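Local coordinates for protein-glutamine deamidase Cif (PDB 3GQM) that deamidates a glutamine side chain of host NEDD8 to glutamate, abolishing cullin-RING ubiquitin ligase activity and so inhibiting the host cell cycle, at residues A[175-180]-A[230-235]; A[150-155]-A[159-164]; A[110-115]-A[256-261]; A[52-57]-A[98-103]. All coordinates share one frame; numbering follows the deposited sequence.

From the N terminus, contact 4 comes first: residues 98-103 return to 52-57, closing a loop of 40 residues, about half of it helical, and leading into helix 104-116. That helix opens contact 3, which closes only when strand 253-260 arrives, 140 residues later. Contacts 2 and 1 are both nested inside this long loop, one after the other: contact 2 is the tight hairpin 150-155/159-164, and contact 1 joins the next strand, 176-178, to helix 222-233. No two loops cross. Contacts 1, 2 and 3 share one antiparallel sheet, while contact 4 ties the end of helix 47-53 to the loop before helix 104-116. Gln179 and His159, inferred active-site residues, meet where contacts 1 and 2 touch.

Contact 1. Residues A[175-180]-A[230-235]; sequences AYIIQS and ASILQI
Gln179, in the 175-180 segment, reaches to the carboxyl end of helix 222-233, where it meets Leu233. Its CB packs against the CB of Phe161 on the adjoining strand. CG lies between the backbone N and carbonyl carbon (chi1 71°), and the chain runs extended from there, which carries the amide to the helix end. At the tip, NE2 donates to Leu233 O over 2.8 Å, bent at 147°; the acceptor lies close to the amide plane, whereas NE2 approaches tilted from the carbonyl plane. Gln179 OE1 is hydrogen-bonded to His159 NE2 and sits 4.0 Å from Leu233 CD2. The bonds at NE2 and OE1 should hold the amide in one orientation, consistent with Leu233 O, a second-shell group, positioning Gln179 against His159, both inferred active-site residues.

Beside this polar link, Ile177 supplies the apolar packing. Its CG2 meets Leu233 CD2 at 3.7 Å, CD1 meets Ile232 CG2 at 3.9 Å, and CG1 lies 3.6 Å from Ile232 O. Helix 222-233 thus covers the end strand of the sheet, with Ile232 also touching helix 206-212 and Gln179 leaning on Trp195 of helix 192-199.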
# COMPACT_ATOMS: atom_id res chain seq x y z
N ALA A 175 -8.65 12.29 -1.46
CA ALA A 175 -7.53 11.37 -1.51
C ALA A 175 -7.35 10.77 -0.13
O ALA A 175 -7.43 11.49 0.85
CB ALA A 175 -6.25 12.11 -1.92
N TYR A 176 -7.06 9.48 -0.08
CA TYR A 176 -6.71 8.79 1.14
C TYR A 176 -5.38 8.04 0.93
O TYR A 176 -5.06 7.65 -0.21
CB TYR A 176 -7.80 7.77 1.45
CG TYR A 176 -9.16 8.41 1.57
CD1 TYR A 176 -9.57 8.99 2.77
CD2 TYR A 176 -10.02 8.45 0.49
CE1 TYR A 176 -10.82 9.56 2.91
CE2 TYR A 176 -11.27 9.05 0.59
CZ TYR A 176 -11.67 9.59 1.82
OH TYR A 176 -12.90 10.20 1.93
N ILE A 177 -4.62 7.85 2.01
CA ILE A 177 -3.37 7.09 1.97
C ILE A 177 -3.59 5.66 2.45
O ILE A 177 -4.24 5.43 3.46
CB ILE A 177 -2.24 7.77 2.84
CG1 ILE A 177 -2.04 9.24 2.41
CG2 ILE A 177 -0.85 6.89 2.82
CD1 ILE A 177 -1.45 9.34 0.99
N ILE A 178 -3.00 4.72 1.73
CA ILE A 178 -2.85 3.35 2.24
C ILE A 178 -1.35 2.99 2.19
O ILE A 178 -0.71 3.17 1.17
CB ILE A 178 -3.68 2.37 1.39
CG1 ILE A 178 -5.13 2.86 1.28
CG2 ILE A 178 -3.63 0.91 1.97
CD1 ILE A 178 -6.06 1.94 0.45
N GLN A 179 -0.78 2.55 3.31
CA GLN A 179 0.66 2.20 3.34
C GLN A 179 0.94 1.28 4.51
O GLN A 179 0.11 1.16 5.44
CB GLN A 179 1.49 3.48 3.54
CG GLN A 179 1.32 4.03 5.00
CD GLN A 179 2.24 5.25 5.29
OE1 GLN A 179 3.34 5.38 4.71
NE2 GLN A 179 1.78 6.14 6.19
N SER A 180 2.11 0.65 4.49
CA SER A 180 2.72 0.14 5.72
C SER A 180 4.16 0.63 5.62
O SER A 180 4.56 1.02 4.55
CB SER A 180 2.71 -1.39 5.73
OG SER A 180 3.47 -1.87 4.62
N ALA A 230 4.93 14.43 7.91
CA ALA A 230 4.15 14.09 9.10
C ALA A 230 2.67 14.19 8.78
O ALA A 230 1.88 13.41 9.29
CB ALA A 230 4.46 15.02 10.25
N SER A 231 2.29 15.18 7.99
CA SER A 231 0.87 15.43 7.74
C SER A 231 0.23 14.37 6.83
O SER A 231 -0.90 13.94 7.06
CB SER A 231 0.69 16.84 7.20
OG SER A 231 -0.55 16.96 6.59
N ILE A 232 0.98 13.91 5.83
CA ILE A 232 0.48 13.00 4.87
C ILE A 232 0.71 11.54 5.33
O ILE A 232 -0.12 10.69 5.10
CB ILE A 232 1.21 13.24 3.51
CG1 ILE A 232 0.92 14.66 3.00
CG2 ILE A 232 0.77 12.23 2.47
CD1 ILE A 232 1.65 15.01 1.61
N LEU A 233 1.84 11.25 5.95
CA LEU A 233 2.31 9.86 6.10
C LEU A 233 2.53 9.42 7.54
O LEU A 233 2.83 8.25 7.78
CB LEU A 233 3.59 9.60 5.24
CG LEU A 233 3.40 9.80 3.71
CD1 LEU A 233 4.71 9.65 2.95
CD2 LEU A 233 2.31 8.86 3.09
N GLN A 234 2.39 10.31 8.52
CA GLN A 234 2.67 9.87 9.90
C GLN A 234 1.34 9.77 10.66
O GLN A 234 0.49 10.65 10.56
CB GLN A 234 3.66 10.81 10.61
CG GLN A 234 4.40 10.18 11.76
CD GLN A 234 3.63 10.21 13.07
OE1 GLN A 234 2.91 11.17 13.36
NE2 GLN A 234 3.83 9.16 13.90
N ILE A 235 1.20 8.69 11.42
CA ILE A 235 -0.06 8.24 11.95
C ILE A 235 -0.66 9.24 12.95
O ILE A 235 -1.86 9.31 13.08
CB ILE A 235 0.08 6.79 12.53
CG1 ILE A 235 -1.27 6.03 12.41
CG2 ILE A 235 0.79 6.79 13.95
CD1 ILE A 235 -1.33 4.69 13.14

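Contact 2. Residues A[150-155]-A[159-164]; sequences VIVNDG and HKFLID
Val152 and Phe161 form the middle pair of a beta hairpin, strands 147-154 and 159-165, whose short segment axes run antiparallel at 154°. Hydrogen-bonded pairs Val150-Ile163, Val152-Phe161 and Asp154-His159 each contribute two backbone bonds, alternating with the non-hydrogen-bonded pairs Ile151-Leu162 and Asn153-Lys160.

Packing is dense on the face carrying Val150, Val152, Phe161 and Ile163. Val152 CB stands over one face of the Phe161 ring, 4.0 Å from its centroid and 14° off the normal, a CH-pi contact. Phe161 CG sits between its backbone N and carbonyl carbon (chi1 65°), which turns the ring back across the hairpin, alongside Val152. The CG2 branch of Val152 meets Ile163 CD1 at 3.7 Å. Toward the turn, Asp154 OD2 forms a salt bridge with Arg156 and OD1 a hydrogen bond with Leu157 N. His159 starts on this face, but its ring turns to Gln179 (bonded to NE2) and Cys104, all three inferred active-site residues.

On the reverse face, Ile151 CB touches Leu162 CD2 at 3.6 Å beside helix 104-116. Looser are the side chains of partly exposed Asn153 and Lys160, 4.4 Å apart (ND2 to CE), although Lys160 CE still packs 3.8 Å from Ile151 CD1. Extended Lys160 brings NZ to a hydrogen bond with Asn109 OD1. At the root of that chain, Lys160 CA makes a CA-H...O contact of 3.0 Å with Val152 O.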
# COMPACT_ATOMS: atom_id res chain seq x y z
N VAL A 150 -3.50 5.28 -7.10
CA VAL A 150 -2.19 5.64 -7.62
C VAL A 150 -1.18 4.94 -6.76
O VAL A 150 -1.24 5.01 -5.54
CB VAL A 150 -1.91 7.14 -7.51
CG1 VAL A 150 -0.49 7.47 -7.92
CG2 VAL A 150 -2.92 7.94 -8.37
N ILE A 151 -0.26 4.22 -7.40
CA ILE A 151 0.78 3.54 -6.65
C ILE A 151 2.05 4.38 -6.80
O ILE A 151 2.44 4.79 -7.92
CB ILE A 151 0.96 2.02 -7.05
CG1 ILE A 151 2.09 1.36 -6.24
CG2 ILE A 151 1.07 1.87 -8.60
CD1 ILE A 151 2.01 -0.23 -6.17
N VAL A 152 2.67 4.65 -5.66
CA VAL A 152 3.79 5.56 -5.66
C VAL A 152 5.03 4.85 -5.22
O VAL A 152 5.08 4.19 -4.16
CB VAL A 152 3.52 6.80 -4.70
CG1 VAL A 152 4.71 7.81 -4.71
CG2 VAL A 152 2.27 7.48 -5.11
N ASN A 153 6.04 5.03 -6.05
CA ASN A 153 7.35 4.56 -5.76
C ASN A 153 8.29 5.77 -5.51
O ASN A 153 8.83 6.39 -6.42
CB ASN A 153 7.84 3.62 -6.89
CG ASN A 153 9.13 2.92 -6.53
OD1 ASN A 153 9.91 3.42 -5.74
ND2 ASN A 153 9.36 1.76 -7.11
N ASP A 154 8.45 6.10 -4.23
CA ASP A 154 9.17 7.30 -3.82
C ASP A 154 10.61 7.05 -3.42
O ASP A 154 10.86 6.66 -2.27
CB ASP A 154 8.42 7.96 -2.64
CG ASP A 154 8.88 9.42 -2.41
OD1 ASP A 154 10.13 9.66 -2.38
OD2 ASP A 154 7.98 10.30 -2.31
N GLY A 155 11.55 7.28 -4.37
CA GLY A 155 13.03 7.16 -4.12
C GLY A 155 13.66 8.11 -3.07
O GLY A 155 14.74 7.85 -2.52
N HIS A 159 10.25 4.62 -0.36
CA HIS A 159 8.94 4.15 0.15
C HIS A 159 7.98 3.97 -0.99
O HIS A 159 8.04 4.68 -1.97
CB HIS A 159 8.41 5.16 1.19
CG HIS A 159 7.15 4.76 1.92
ND1 HIS A 159 6.94 3.49 2.43
CD2 HIS A 159 6.10 5.51 2.33
CE1 HIS A 159 5.79 3.46 3.08
NE2 HIS A 159 5.24 4.67 3.02
N LYS A 160 7.12 2.99 -0.84
CA LYS A 160 6.06 2.67 -1.77
C LYS A 160 4.75 2.74 -0.98
O LYS A 160 4.67 2.25 0.16
CB LYS A 160 6.27 1.23 -2.28
CG LYS A 160 5.75 1.03 -3.67
CD LYS A 160 6.35 -0.22 -4.34
CE LYS A 160 5.76 -0.40 -5.74
NZ LYS A 160 6.31 -1.64 -6.43
N PHE A 161 3.72 3.37 -1.56
CA PHE A 161 2.45 3.54 -0.87
C PHE A 161 1.37 3.84 -1.92
O PHE A 161 1.65 4.09 -3.07
CB PHE A 161 2.55 4.66 0.23
CG PHE A 161 2.80 6.05 -0.31
CD1 PHE A 161 1.74 6.91 -0.56
CD2 PHE A 161 4.10 6.52 -0.50
CE1 PHE A 161 1.96 8.23 -1.06
CE2 PHE A 161 4.36 7.82 -0.97
CZ PHE A 161 3.26 8.69 -1.25
N LEU A 162 0.13 3.83 -1.50
CA LEU A 162 -0.98 4.07 -2.41
C LEU A 162 -1.72 5.36 -2.03
O LEU A 162 -1.83 5.69 -0.86
CB LEU A 162 -1.96 2.90 -2.32
CG LEU A 162 -1.47 1.47 -2.59
CD1 LEU A 162 -2.67 0.47 -2.49
CD2 LEU A 162 -0.90 1.39 -3.99
N ILE A 163 -2.20 6.06 -3.05
CA ILE A 163 -3.16 7.12 -2.92
C ILE A 163 -4.48 6.64 -3.53
O ILE A 163 -4.51 6.35 -4.72
CB ILE A 163 -2.71 8.39 -3.67
CG1 ILE A 163 -1.37 8.87 -3.08
CG2 ILE A 163 -3.76 9.46 -3.49
CD1 ILE A 163 -0.51 9.73 -4.00
N ASP A 164 -5.53 6.55 -2.72
CA ASP A 164 -6.84 6.16 -3.19
C ASP A 164 -7.66 7.43 -3.57
O ASP A 164 -7.79 8.36 -2.76
CB ASP A 164 -7.53 5.40 -2.07
CG ASP A 164 -8.81 4.70 -2.52
OD1 ASP A 164 -9.22 4.82 -3.68
OD2 ASP A 164 -9.43 4.05 -1.68

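Contact 3. Residues A[110-115]-A[256-261]; sequences NIFKLM and ASHEYD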
# COMPACT_ATOMS: atom_id res chain seq x y z
N ASN A 110 -0.08 -5.59 -3.24
CA ASN A 110 -1.25 -6.44 -3.01
C ASN A 110 -2.59 -5.72 -2.83
O ASN A 110 -3.60 -6.14 -3.40
CB ASN A 110 -0.96 -7.39 -1.86
CG ASN A 110 -0.04 -8.52 -2.33
OD1 ASN A 110 -0.39 -9.22 -3.28
ND2 ASN A 110 1.17 -8.65 -1.73
N ILE A 111 -2.60 -4.62 -2.06
CA ILE A 111 -3.85 -3.82 -1.96
C ILE A 111 -4.22 -3.17 -3.31
O ILE A 111 -5.42 -3.06 -3.66
CB ILE A 111 -3.77 -2.76 -0.83
CG1 ILE A 111 -3.79 -3.49 0.55
CG2 ILE A 111 -4.92 -1.74 -0.99
CD1 ILE A 111 -3.21 -2.65 1.73
N PHE A 112 -3.20 -2.78 -4.07
CA PHE A 112 -3.42 -2.33 -5.45
C PHE A 112 -4.15 -3.41 -6.31
O PHE A 112 -5.12 -3.08 -7.01
CB PHE A 112 -2.09 -1.97 -6.13
CG PHE A 112 -2.23 -1.42 -7.55
CD1 PHE A 112 -2.33 -0.02 -7.76
CD2 PHE A 112 -2.28 -2.30 -8.67
CE1 PHE A 112 -2.48 0.52 -9.05
CE2 PHE A 112 -2.40 -1.79 -9.98
CZ PHE A 112 -2.51 -0.37 -10.18
N LYS A 113 -3.63 -4.65 -6.32
CA LYS A 113 -4.28 -5.76 -7.01
C LYS A 113 -5.68 -5.96 -6.46
O LYS A 113 -6.65 -6.03 -7.25
CB LYS A 113 -3.45 -7.06 -6.90
CG LYS A 113 -2.14 -7.04 -7.79
CD LYS A 113 -1.24 -8.27 -7.45
CE LYS A 113 -1.95 -9.64 -7.74
NZ LYS A 113 -1.94 -9.85 -9.20
N LEU A 114 -5.82 -6.01 -5.12
CA LEU A 114 -7.16 -6.15 -4.50
C LEU A 114 -8.18 -5.12 -5.01
O LEU A 114 -9.33 -5.46 -5.28
CB LEU A 114 -7.12 -6.08 -2.97
CG LEU A 114 -8.34 -6.61 -2.20
CD1 LEU A 114 -8.48 -8.09 -2.35
CD2 LEU A 114 -8.24 -6.32 -0.74
N MET A 115 -7.75 -3.88 -5.15
CA MET A 115 -8.68 -2.82 -5.57
C MET A 115 -9.06 -2.88 -7.06
O MET A 115 -10.21 -2.61 -7.40
CB MET A 115 -8.05 -1.46 -5.23
CG MET A 115 -7.91 -1.25 -3.73
SD MET A 115 -7.11 0.29 -3.30
CE MET A 115 -8.26 1.45 -4.06
N ALA A 256 2.05 5.57 -10.79
CA ALA A 256 1.19 5.01 -11.81
C ALA A 256 -0.22 5.04 -11.29
O ALA A 256 -0.43 4.83 -10.11
CB ALA A 256 1.61 3.55 -12.09
N SER A 257 -1.21 5.30 -12.14
CA SER A 257 -2.60 5.30 -11.66
C SER A 257 -3.39 4.26 -12.43
O SER A 257 -2.95 3.84 -13.48
CB SER A 257 -3.27 6.68 -11.75
OG SER A 257 -3.43 7.03 -13.11
N HIS A 258 -4.52 3.83 -11.90
CA HIS A 258 -5.29 2.78 -12.53
C HIS A 258 -6.70 2.89 -12.01
O HIS A 258 -6.93 2.91 -10.80
CB HIS A 258 -4.73 1.43 -12.10
CG HIS A 258 -5.19 0.28 -12.93
ND1 HIS A 258 -6.51 -0.10 -13.00
CD2 HIS A 258 -4.50 -0.58 -13.72
CE1 HIS A 258 -6.62 -1.15 -13.81
NE2 HIS A 258 -5.42 -1.45 -14.27
N GLU A 259 -7.67 2.87 -12.92
CA GLU A 259 -9.06 2.88 -12.48
C GLU A 259 -9.41 1.62 -11.72
O GLU A 259 -8.78 0.56 -11.89
CB GLU A 259 -10.04 3.04 -13.67
CG GLU A 259 -9.94 1.95 -14.72
CD GLU A 259 -10.81 2.27 -15.94
OE1 GLU A 259 -12.04 2.22 -15.79
OE2 GLU A 259 -10.28 2.60 -17.03
N TYR A 260 -10.44 1.75 -10.88
CA TYR A 260 -11.05 0.58 -10.28
C TYR A 260 -12.55 0.75 -10.16
O TYR A 260 -13.08 1.88 -10.05
CB TYR A 260 -10.40 0.24 -8.91
CG TYR A 260 -10.67 1.20 -7.75
CD1 TYR A 260 -11.78 1.01 -6.90
CD2 TYR A 260 -9.82 2.30 -7.51
CE1 TYR A 260 -12.04 1.88 -5.83
CE2 TYR A 260 -10.06 3.17 -6.45
CZ TYR A 260 -11.14 2.94 -5.59
OH TYR A 260 -11.33 3.83 -4.58
N ASP A 261 -13.21 -0.39 -10.22
CA ASP A 261 -14.61 -0.50 -9.88
C ASP A 261 -14.79 -0.64 -8.37
O ASP A 261 -14.33 -1.61 -7.79
CB ASP A 261 -15.19 -1.77 -10.49
CG ASP A 261 -16.68 -1.88 -10.24
OD1 ASP A 261 -17.42 -1.31 -11.06
OD2 ASP A 261 -17.10 -2.47 -9.22
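Met115 and Tyr260 make a Met-aromatic contact that joins helix 104-116 to strand 253-260, an outermost strand of the antiparallel sheet. The methyl group does the touching: Met115 CE lies over one face of the Tyr260 ring, 3.8 Å from the centroid and displaced toward the rim, where Tyr260 CE2 is 3.5 Å away. The sulfur is above the same ring but farther, 5.4 Å from SD to the Tyr260 centroid. The bend at the end of the methionine (chi3 60°) is what brings CE onto the ring. At the root of the tyrosine, Tyr260 CB lies 3.2 Å from Met115 O, and Tyr260 OH is hydrogen-bonded to Asp164 OD1, which probably restrains the far end of the ring.

About one helical turn earlier, Phe112 covers the strand at His258. Its CZ is 3.4 Å from His258 CB, and the two rings form an offset edge-to-face pair with planes at 88°, the phenyl edge turned to the imidazole face. Phe112 also rests on Val149 and Ile151 of the adjoining strand, so the helix spans two strands. No hydrogen bond crosses the contact; the imidazole is instead oriented locally, with ND1 of His258 donating to Glu259 O over 2.6 Å, almost in the ring plane.

Contact 4. Residues A[52-57]-A[98-103]; sequences VMWNDR and ALMTPV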
# COMPACT_ATOMS: atom_id res chain seq x y z
N VAL A 52 -3.24 -15.35 1.54
CA VAL A 52 -3.81 -14.90 0.28
C VAL A 52 -3.56 -13.39 0.04
O VAL A 52 -3.24 -12.98 -1.06
CB VAL A 52 -5.31 -15.31 0.16
CG1 VAL A 52 -6.01 -14.54 -0.93
CG2 VAL A 52 -5.41 -16.86 -0.11
N MET A 53 -3.67 -12.59 1.09
CA MET A 53 -3.45 -11.12 0.99
C MET A 53 -1.96 -10.78 0.71
O MET A 53 -1.66 -10.08 -0.26
CB MET A 53 -3.93 -10.43 2.28
CG MET A 53 -4.23 -8.94 2.16
SD MET A 53 -5.34 -8.61 0.75
CE MET A 53 -4.42 -7.27 -0.00
N TRP A 54 -1.06 -11.34 1.51
CA TRP A 54 0.35 -10.97 1.50
C TRP A 54 1.18 -12.08 0.83
O TRP A 54 1.71 -12.96 1.47
CB TRP A 54 0.84 -10.66 2.91
CG TRP A 54 -0.08 -9.71 3.72
CD1 TRP A 54 -0.53 -9.90 5.01
CD2 TRP A 54 -0.65 -8.45 3.28
NE1 TRP A 54 -1.32 -8.85 5.40
CE2 TRP A 54 -1.40 -7.94 4.37
CE3 TRP A 54 -0.58 -7.72 2.09
CZ2 TRP A 54 -2.11 -6.72 4.28
CZ3 TRP A 54 -1.24 -6.51 2.01
CH2 TRP A 54 -1.98 -6.01 3.11
N ASN A 55 1.21 -12.07 -0.49
CA ASN A 55 1.95 -13.08 -1.21
C ASN A 55 2.59 -12.25 -2.31
O ASN A 55 2.03 -11.22 -2.71
CB ASN A 55 1.00 -14.16 -1.75
CG ASN A 55 1.74 -15.30 -2.45
OD1 ASN A 55 1.98 -15.23 -3.65
ND2 ASN A 55 2.16 -16.31 -1.70
N ASP A 56 3.75 -12.66 -2.78
CA ASP A 56 4.45 -11.85 -3.78
C ASP A 56 4.36 -12.37 -5.21
O ASP A 56 5.16 -11.97 -6.05
CB ASP A 56 5.92 -11.64 -3.40
CG ASP A 56 6.67 -12.96 -3.27
OD1 ASP A 56 7.82 -12.91 -2.81
OD2 ASP A 56 6.12 -14.04 -3.60
N ARG A 57 3.39 -13.23 -5.50
CA ARG A 57 3.17 -13.60 -6.92
C ARG A 57 2.20 -12.60 -7.50
O ARG A 57 1.06 -12.51 -7.04
CB ARG A 57 2.61 -15.03 -7.05
N ALA A 98 4.64 -18.23 10.10
CA ALA A 98 4.02 -17.16 10.88
C ALA A 98 3.22 -16.23 9.99
O ALA A 98 3.45 -16.15 8.79
CB ALA A 98 5.05 -16.38 11.69
N LEU A 99 2.25 -15.56 10.56
CA LEU A 99 1.44 -14.68 9.75
C LEU A 99 2.23 -13.39 9.62
O LEU A 99 3.04 -13.05 10.48
CB LEU A 99 0.06 -14.46 10.36
CG LEU A 99 -0.84 -15.70 10.51
CD1 LEU A 99 -2.27 -15.22 10.44
CD2 LEU A 99 -0.55 -16.71 9.41
N MET A 100 2.03 -12.71 8.52
CA MET A 100 2.88 -11.57 8.32
C MET A 100 2.15 -10.24 8.38
O MET A 100 0.96 -10.18 8.13
CB MET A 100 3.68 -11.75 7.05
CG MET A 100 2.91 -11.73 5.77
SD MET A 100 4.13 -12.06 4.47
CE MET A 100 5.50 -10.99 4.97
N THR A 101 2.87 -9.20 8.80
CA THR A 101 2.45 -7.84 8.52
C THR A 101 3.47 -7.30 7.49
O THR A 101 4.66 -7.37 7.70
CB THR A 101 2.25 -6.99 9.81
OG1 THR A 101 1.39 -5.87 9.53
CG2 THR A 101 3.56 -6.58 10.45
N PRO A 102 2.98 -6.84 6.35
CA PRO A 102 3.80 -6.63 5.15
C PRO A 102 4.63 -5.32 5.16
O PRO A 102 4.15 -4.30 5.64
CB PRO A 102 2.72 -6.54 4.06
CG PRO A 102 1.58 -5.92 4.76
CD PRO A 102 1.55 -6.63 6.07
N VAL A 103 5.86 -5.38 4.62
CA VAL A 103 6.66 -4.18 4.25
C VAL A 103 5.94 -3.38 3.16
O VAL A 103 4.96 -3.86 2.57
CB VAL A 103 8.10 -4.60 3.74
CG1 VAL A 103 8.67 -5.61 4.67
CG2 VAL A 103 8.05 -5.19 2.31
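Trp54 lies with one indole face against Pro102, their side chains meeting at a slant. Pro102 CG stands over the centre of the six-membered ring, 3.5 Å from its centroid and only 8° off the normal, so this is a well-directed CH-pi contact. Pro102 CD lies along the same face toward the indole nitrogen, 3.6 Å from Trp54 CE2. The opposite face is taken by Met53 CG, likewise over the ring centre, and the indole is therefore clamped between proline and methionine.

Met100 approaches from the five-membered-ring end. Its chi1 of 67° sets CG between the backbone N and the carbonyl carbon, and the thioether reaches the root of the tryptophan, with Met100 CG 3.7 Å and SD 3.9 Å from Trp54 CB. Met100 O lies 3.5 Å from Trp54 CD1, obliquely to the ring.

Just past the tryptophan, Asn55 OD1 accepts from Arg57 N in an Asx turn, as the chain leaves helix 47-53. Between residues 52-57 and 98-103 the contact is dispersion and CH-pi, though Met100 O is hydrogen-bonded to Asn50 ND2, about one turn earlier in the same helix. Buried Trp54 NE1 has no polar partner in the model, a probable energetic cost offset by packing on both ring faces.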